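Local structure of ORF10 (Moritella marina, 6RIW) at residues 99-104 with 265-270; 112-117 with 214-219. The protein forms the ketosynthase–chain length factor didomain of a polyunsaturated fatty acid synthase and probably catalyses acyl-chain condensation in lipid biosynthesis. All coordinates share one frame; numbering follows the deposited sequence.

Interaction 1 of 2, residues 99-104 with 265-270; sequences QALTDA and MMVLKR
Val267 is the bump of this contact, and the hollow it enters lies between Ala100, Leu101 and Ala104, one turn of helix 99-104. Its CG2 methyl goes deepest, coming to 3.5 Å from Ala100 O and 3.9 Å from Ala100 CB. Leu101 closes one wall: its side chain runs at about a right angle to that of Val267, with CD2 at 4.1 Å from Val267 CG2. The Ala104 CB methyl forms another wall, meeting CG2 at 4.1 Å and brushing CB and CG1 of the same valine. With CG1 of Val267 anti to the backbone N (chi1 -175°), CG2 is the branch turned to Ala100. A second, smaller fit is made by the Ala100 methyl against Met265, CB to CB at 4.0 Å, before the methionine bends off at chi2 and chi3. With only methyls at Ala100 and Ala104, segment 99-104 can lie close, its axis 7.7 Å from that of 265-270 and 42° off its direction. In this thiolase-type ketosynthase fold the helix thus covers one face of the strand; Met266 and Leu268 turn the other face to helix 198-211, while strands 4-12 and 217-224 flank the strand at its edges.

Interaction 2 of 2, residues 112-117 with 214-219; sequences LENCGV and KANMML
Asn114 O is gripped twice where the chain enters strand 217-219: it accepts from Asn216 N at 2.9 Å, in the carbonyl plane, and from Met217 N at 3.3 Å, tilted out of that plane. Parallel pairing follows, with Gly116 N bonded to Met217 O at 3.2 Å and Leu219 N to Gly116 O at 2.8 Å, the latter almost straight (N-H...O 174°). Met217 can be traced outward on the face it shares with Cys115, Val117 and Leu219. Its CB rests against CB and SG of Cys115. CG, anti to the backbone N (chi1 -172°), lies 3.8 Å from Cys115 SG; SD still skirts that sulfur, and the methyl CE ends on Leu112 CD2 at 4.1 Å. Further on, Val117 CG2 packs against Leu219 CB. Strand 115-120 is the inner parallel strand in the N-terminal half of the ketosynthase, set between strands 189-193 and 217-224, which helix 198-211 joins in a beta-alpha-beta crossover of the thiolase-type fold. On the face toward that helix, Met218 folds back at chi2 and chi3, laying SD 3.5 Å from Gly116 CA and CE 3.7 Å from Val117 N; the sulfur lies over the bare CA of this glycine. An alanine in place of Met218 removes everything beyond CB and would probably open a gap over Gly116, with Ala206 and Leu210 of the helix losing a packing partner. At the exposed end, Asn114 and Asn216 point the same way with amide planes 57° apart; a water donates to Asn114 OD1 and accepts from Asn216 ND2, while Asn216 OD1 takes a hydrogen bond from Arg270 NH1.

Overall arrangement
From the N terminus, strand 4-12 comes first, then helix 88-104, whose last turns supply the first half of interaction 1. The chain passes almost at once into strand 115-120 and the first half of interaction 2. Strand 189-193 and helix 198-211 follow before 214-219 comes back to 112-117, closing the inner loop of 96 residues. Only then does 265-270 reach the helix and close the outer loop, so interaction 2 is nested within interaction 1. The two contacts, their centres about 11 Å apart, touch where neighbouring strands 217-224 and 259-270 run antiparallel: Leu268 N probably bonds Met218 O, and Val267 packs on Leu219. Together they tie one covering helix to three strands that lie side by side, 115-120, 217-224 and 259-270.

Interaction 1 of 2, residues 99-104 with 265-270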
ATOM      1  N   GLN A  99       9.818   4.780  20.009  1.00 14.99           N
ATOM      2  CA  GLN A  99      10.774   3.915  20.692  1.00 20.32           C
ATOM      3  C   GLN A  99      12.095   3.855  19.940  1.00 20.30           C
ATOM      4  O   GLN A  99      13.168   3.885  20.558  1.00 17.64           O
ATOM      5  CB  GLN A  99      10.190   2.507  20.859  1.00 17.33           C
ATOM      6  CG  GLN A  99       8.985   2.429  21.830  1.00 22.26           C
ATOM      7  CD  GLN A  99       9.349   2.840  23.248  1.00 26.04           C
ATOM      8  OE1 GLN A  99      10.318   2.349  23.818  1.00 30.44           O
ATOM      9  NE2 GLN A  99       8.580   3.758  23.813  1.00 29.73           N
ATOM     10  N   ALA A 100      12.040   3.768  18.609  1.00 16.33           N
ATOM     11  CA  ALA A 100      13.274   3.674  17.837  1.00 16.64           C
ATOM     12  C   ALA A 100      14.060   4.974  17.897  1.00 18.29           C
ATOM     13  O   ALA A 100      15.284   4.949  18.043  1.00 18.93           O
ATOM     14  CB  ALA A 100      12.980   3.293  16.382  1.00 18.35           C
ATOM     15  N   LEU A 101      13.384   6.122  17.771  1.00 15.94           N
ATOM     16  CA  LEU A 101      14.094   7.394  17.860  1.00 18.85           C
ATOM     17  C   LEU A 101      14.646   7.616  19.265  1.00 20.45           C
ATOM     18  O   LEU A 101      15.770   8.109  19.431  1.00 18.75           O
ATOM     19  CB  LEU A 101      13.168   8.537  17.453  1.00 17.13           C
ATOM     20  CG  LEU A 101      13.048   8.620  15.930  1.00 18.11           C
ATOM     21  CD1 LEU A 101      12.008   9.649  15.572  1.00 19.45           C
ATOM     22  CD2 LEU A 101      14.396   8.964  15.313  1.00 17.56           C
ATOM     23  N   THR A 102      13.885   7.228  20.284  1.00 18.29           N
ATOM     24  CA  THR A 102      14.380   7.355  21.651  1.00 21.47           C
ATOM     25  C   THR A 102      15.561   6.422  21.886  1.00 23.09           C
ATOM     26  O   THR A 102      16.537   6.797  22.544  1.00 22.48           O
ATOM     27  CB  THR A 102      13.243   7.078  22.635  1.00 19.97           C
ATOM     28  OG1 THR A 102      12.201   8.036  22.410  1.00 20.28           O
ATOM     29  CG2 THR A 102      13.737   7.226  24.074  1.00 25.72           C
ATOM     30  N   ASP A 103      15.501   5.213  21.323  1.00 20.26           N
ATOM     31  CA  ASP A 103      16.634   4.293  21.380  1.00 22.89           C
ATOM     32  C   ASP A 103      17.877   4.904  20.746  1.00 26.79           C
ATOM     33  O   ASP A 103      18.986   4.783  21.286  1.00 22.68           O
ATOM     34  CB  ASP A 103      16.281   2.983  20.673  1.00 20.83           C
ATOM     35  CG  ASP A 103      17.340   1.924  20.861  1.00 24.75           C
ATOM     36  OD1 ASP A 103      17.762   1.734  22.012  1.00 29.86           O
ATOM     37  OD2 ASP A 103      17.752   1.274  19.873  1.00 23.45           O
ATOM     38  N   ALA A 104      17.718   5.556  19.592  1.00 21.00           N
ATOM     39  CA  ALA A 104      18.873   6.143  18.923  1.00 21.02           C
ATOM     40  C   ALA A 104      19.339   7.432  19.577  1.00 20.82           C
ATOM     41  O   ALA A 104      20.459   7.875  19.304  1.00 24.77           O
ATOM     42  CB  ALA A 104      18.561   6.406  17.447  1.00 18.84           C
ATOM     43  N   MET A 265      10.542  -0.716  13.556  1.00 15.88           N
ATOM     44  CA  MET A 265      11.175   0.473  12.998  1.00 14.31           C
ATOM     45  C   MET A 265      12.669   0.459  13.295  1.00 17.13           C
ATOM     46  O   MET A 265      13.082   0.076  14.388  1.00 16.68           O
ATOM     47  CB  MET A 265      10.542   1.754  13.568  1.00 19.51           C
ATOM     48  CG  MET A 265      10.890   3.027  12.800  1.00 22.72           C
ATOM     49  SD  MET A 265      10.193   3.146  11.120  1.00 20.68           S
ATOM     50  CE  MET A 265       8.409   2.996  11.441  1.00 22.42           C
ATOM     51  N   MET A 266      13.466   0.918  12.330  1.00 15.10           N
ATOM     52  CA  MET A 266      14.902   1.094  12.525  1.00 21.50           C
ATOM     53  C   MET A 266      15.309   2.512  12.142  1.00 17.85           C
ATOM     54  O   MET A 266      14.702   3.129  11.260  1.00 16.84           O
ATOM     55  CB  MET A 266      15.683   0.112  11.682  1.00 19.05           C
ATOM     56  CG  MET A 266      15.786  -1.286  12.257  1.00 24.87           C
ATOM     57  SD  MET A 266      16.062  -2.434  10.887  1.00 36.04           S
ATOM     58  CE  MET A 266      16.974  -1.354   9.798  1.00 16.75           C
ATOM     59  N   VAL A 267      16.359   3.019  12.794  1.00 14.83           N
ATOM     60  CA  VAL A 267      16.929   4.335  12.503  1.00 14.21           C
ATOM     61  C   VAL A 267      18.270   4.125  11.812  1.00 18.58           C
ATOM     62  O   VAL A 267      19.133   3.412  12.343  1.00 17.69           O
ATOM     63  CB  VAL A 267      17.116   5.182  13.780  1.00 15.31           C
ATOM     64  CG1 VAL A 267      17.596   6.578  13.397  1.00 18.09           C
ATOM     65  CG2 VAL A 267      15.850   5.237  14.597  1.00 19.38           C
ATOM     66  N   LEU A 268      18.442   4.731  10.629  1.00 15.28           N
ATOM     67  CA  LEU A 268      19.608   4.529   9.776  1.00 17.21           C
ATOM     68  C   LEU A 268      20.380   5.823   9.553  1.00 18.66           C
ATOM     69  O   LEU A 268      19.789   6.881   9.314  1.00 14.32           O
ATOM     70  CB  LEU A 268      19.205   3.975   8.403  1.00 16.02           C
ATOM     71  CG  LEU A 268      18.304   2.746   8.379  1.00 17.34           C
ATOM     72  CD1 LEU A 268      18.010   2.326   6.946  1.00 16.53           C
ATOM     73  CD2 LEU A 268      18.961   1.604   9.145  1.00 18.98           C
ATOM     74  N   LYS A 269      21.713   5.725   9.570  1.00 18.04           N
ATOM     75  CA  LYS A 269      22.576   6.842   9.201  1.00 17.05           C
ATOM     76  C   LYS A 269      23.759   6.306   8.407  1.00 20.51           C
ATOM     77  O   LYS A 269      24.115   5.132   8.524  1.00 19.95           O
ATOM     78  CB  LYS A 269      23.092   7.614  10.440  1.00 21.47           C
ATOM     79  CG  LYS A 269      22.020   8.456  11.156  1.00 22.68           C
ATOM     80  CD  LYS A 269      22.517   8.946  12.529  1.00 21.90           C
ATOM     81  CE  LYS A 269      23.642   9.975  12.398  1.00 27.88           C
ATOM     82  NZ  LYS A 269      23.818  10.773  13.664  1.00 25.36           N
ATOM     83  N   ARG A 270      24.347   7.160   7.569  1.00 19.03           N
ATOM     84  CA  ARG A 270      25.624   6.807   6.960  1.00 22.24           C
ATOM     85  C   ARG A 270      26.640   6.560   8.077  1.00 19.97           C
ATOM     86  O   ARG A 270      26.646   7.262   9.089  1.00 21.36           O
ATOM     87  CB  ARG A 270      26.095   7.927   6.008  1.00 20.31           C
ATOM     88  CG  ARG A 270      25.184   8.114   4.777  1.00 18.59           C
ATOM     89  CD  ARG A 270      25.591   9.294   3.885  1.00 17.87           C
ATOM     90  NE  ARG A 270      25.502  10.551   4.614  1.00 18.69           N
ATOM     91  CZ  ARG A 270      24.455  11.368   4.586  1.00 23.24           C
ATOM     92  NH1 ARG A 270      24.452  12.474   5.318  1.00 20.75           N
ATOM     93  NH2 ARG A 270      23.397  11.082   3.839  1.00 17.64           N
TER

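Interaction 2 of 2, residues 112-117 with 214-219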
ATOM      1  N   LEU A 112      16.110  15.895  13.295  1.00 20.90           N
ATOM      2  CA  LEU A 112      14.962  15.320  12.604  1.00 20.14           C
ATOM      3  C   LEU A 112      14.513  16.160  11.418  1.00 20.44           C
ATOM      4  O   LEU A 112      13.796  15.640  10.558  1.00 19.29           O
ATOM      5  CB  LEU A 112      13.817  15.105  13.597  1.00 19.02           C
ATOM      6  CG  LEU A 112      14.160  14.144  14.741  1.00 20.72           C
ATOM      7  CD1 LEU A 112      12.973  13.942  15.700  1.00 23.62           C
ATOM      8  CD2 LEU A 112      14.691  12.821  14.221  1.00 20.63           C
ATOM      9  N   GLU A 113      14.967  17.417  11.312  1.00 20.44           N
ATOM     10  CA  GLU A 113      14.680  18.220  10.129  1.00 22.68           C
ATOM     11  C   GLU A 113      15.171  17.551   8.853  1.00 20.50           C
ATOM     12  O   GLU A 113      14.589  17.749   7.781  1.00 21.62           O
ATOM     13  CB  GLU A 113      15.311  19.601  10.277  1.00 28.12           C
ATOM     14  CG  GLU A 113      14.940  20.571   9.170  1.00 36.29           C
ATOM     15  CD  GLU A 113      15.039  22.028   9.617  1.00 50.37           C
ATOM     16  OE1 GLU A 113      15.902  22.330  10.483  1.00 44.72           O
ATOM     17  OE2 GLU A 113      14.249  22.861   9.100  1.00 53.76           O
ATOM     18  N   ASN A 114      16.226  16.753   8.938  1.00 21.05           N
ATOM     19  CA  ASN A 114      16.749  16.059   7.769  1.00 20.25           C
ATOM     20  C   ASN A 114      16.565  14.551   7.864  1.00 18.67           C
ATOM     21  O   ASN A 114      17.395  13.788   7.359  1.00 18.19           O
ATOM     22  CB  ASN A 114      18.220  16.428   7.579  1.00 21.02           C
ATOM     23  CG  ASN A 114      18.386  17.893   7.279  1.00 23.42           C
ATOM     24  OD1 ASN A 114      18.988  18.630   8.053  1.00 33.74           O
ATOM     25  ND2 ASN A 114      17.802  18.337   6.180  1.00 29.18           N
ATOM     26  N   CYS A 115      15.486  14.110   8.512  1.00 18.71           N
ATOM     27  CA  CYS A 115      15.157  12.695   8.647  1.00 16.33           C
ATOM     28  C   CYS A 115      13.873  12.401   7.877  1.00 17.00           C
ATOM     29  O   CYS A 115      12.893  13.146   7.996  1.00 17.07           O
ATOM     30  CB  CYS A 115      14.971  12.317  10.117  1.00 16.26           C
ATOM     31  SG  CYS A 115      14.726  10.550  10.461  1.00 20.51           S
ATOM     32  N   GLY A 116      13.882  11.332   7.081  1.00 16.30           N
ATOM     33  CA  GLY A 116      12.702  10.872   6.382  1.00 16.07           C
ATOM     34  C   GLY A 116      12.218   9.548   6.959  1.00 14.73           C
ATOM     35  O   GLY A 116      12.786   9.018   7.914  1.00 15.45           O
ATOM     36  N   VAL A 117      11.139   9.023   6.370  1.00 14.55           N
ATOM     37  CA  VAL A 117      10.606   7.728   6.815  1.00 12.38           C
ATOM     38  C   VAL A 117       9.994   6.995   5.625  1.00 16.45           C
ATOM     39  O   VAL A 117       9.259   7.588   4.836  1.00 13.80           O
ATOM     40  CB  VAL A 117       9.590   7.871   7.969  1.00 15.92           C
ATOM     41  CG1 VAL A 117       8.493   8.904   7.645  1.00 16.52           C
ATOM     42  CG2 VAL A 117       8.994   6.495   8.336  1.00 15.56           C
ATOM     43  N   LYS A 214      19.511  12.692  -0.066  1.00 20.53           N
ATOM     44  CA  LYS A 214      18.156  13.203   0.113  1.00 24.69           C
ATOM     45  C   LYS A 214      17.798  13.344   1.584  1.00 26.57           C
ATOM     46  O   LYS A 214      16.876  14.102   1.916  1.00 23.03           O
ATOM     47  CB  LYS A 214      17.155  12.295  -0.613  1.00 21.61           C
ATOM     48  CG  LYS A 214      17.184  12.485  -2.143  1.00 25.92           C
ATOM     49  CD  LYS A 214      15.883  12.031  -2.847  1.00 24.39           C
ATOM     50  CE  LYS A 214      15.912  12.359  -4.358  1.00 29.89           C
ATOM     51  NZ  LYS A 214      17.099  11.782  -5.146  1.00 26.94           N
ATOM     52  N   ALA A 215      18.534  12.665   2.466  1.00 16.41           N
ATOM     53  CA  ALA A 215      18.338  12.747   3.902  1.00 20.97           C
ATOM     54  C   ALA A 215      19.675  12.486   4.584  1.00 19.29           C
ATOM     55  O   ALA A 215      20.598  11.935   3.975  1.00 19.21           O
ATOM     56  CB  ALA A 215      17.293  11.724   4.386  1.00 22.99           C
ATOM     57  N   ASN A 216      19.766  12.895   5.854  1.00 17.29           N
ATOM     58  CA  ASN A 216      20.913  12.587   6.706  1.00 21.02           C
ATOM     59  C   ASN A 216      20.588  11.557   7.775  1.00 21.01           C
ATOM     60  O   ASN A 216      21.503  11.053   8.432  1.00 18.98           O
ATOM     61  CB  ASN A 216      21.450  13.865   7.363  1.00 21.49           C
ATOM     62  CG  ASN A 216      21.964  14.862   6.341  1.00 23.33           C
ATOM     63  OD1 ASN A 216      22.462  14.481   5.275  1.00 23.52           O
ATOM     64  ND2 ASN A 216      21.819  16.145   6.646  1.00 24.94           N
ATOM     65  N   MET A 217      19.312  11.222   7.939  1.00 18.19           N
ATOM     66  CA  MET A 217      18.857  10.140   8.788  1.00 17.10           C
ATOM     67  C   MET A 217      17.590   9.604   8.141  1.00 17.16           C
ATOM     68  O   MET A 217      16.862  10.355   7.478  1.00 14.55           O
ATOM     69  CB  MET A 217      18.591  10.638  10.221  1.00 19.12           C
ATOM     70  CG  MET A 217      18.283   9.557  11.252  1.00 26.74           C
ATOM     71  SD  MET A 217      18.099  10.255  12.926  1.00 40.10           S
ATOM     72  CE  MET A 217      18.387  12.006  12.627  1.00 21.46           C
ATOM     73  N   MET A 218      17.349   8.302   8.293  1.00 15.63           N
ATOM     74  CA  MET A 218      16.104   7.721   7.798  1.00 15.91           C
ATOM     75  C   MET A 218      15.510   6.769   8.826  1.00 18.26           C
ATOM     76  O   MET A 218      16.229   5.974   9.441  1.00 18.72           O
ATOM     77  CB  MET A 218      16.306   6.954   6.474  1.00 14.50           C
ATOM     78  CG  MET A 218      16.542   7.831   5.248  1.00 15.86           C
ATOM     79  SD  MET A 218      15.150   8.892   4.819  1.00 17.49           S
ATOM     80  CE  MET A 218      13.910   7.658   4.317  1.00 16.80           C
ATOM     81  N   LEU A 219      14.188   6.834   8.987  1.00 15.85           N
ATOM     82  CA  LEU A 219      13.418   5.768   9.622  1.00 17.13           C
ATOM     83  C   LEU A 219      12.960   4.787   8.548  1.00 17.57           C
ATOM     84  O   LEU A 219      12.486   5.196   7.478  1.00 15.90           O
ATOM     85  CB  LEU A 219      12.199   6.335  10.354  1.00 15.94           C
ATOM     86  CG  LEU A 219      12.405   7.087  11.668  1.00 22.77           C
ATOM     87  CD1 LEU A 219      11.084   7.660  12.136  1.00 19.81           C
ATOM     88  CD2 LEU A 219      12.956   6.169  12.722  1.00 24.11           C
TER
HETATM   89  O   HOH W   1      21.049  16.853   9.662  1.00 35.97           O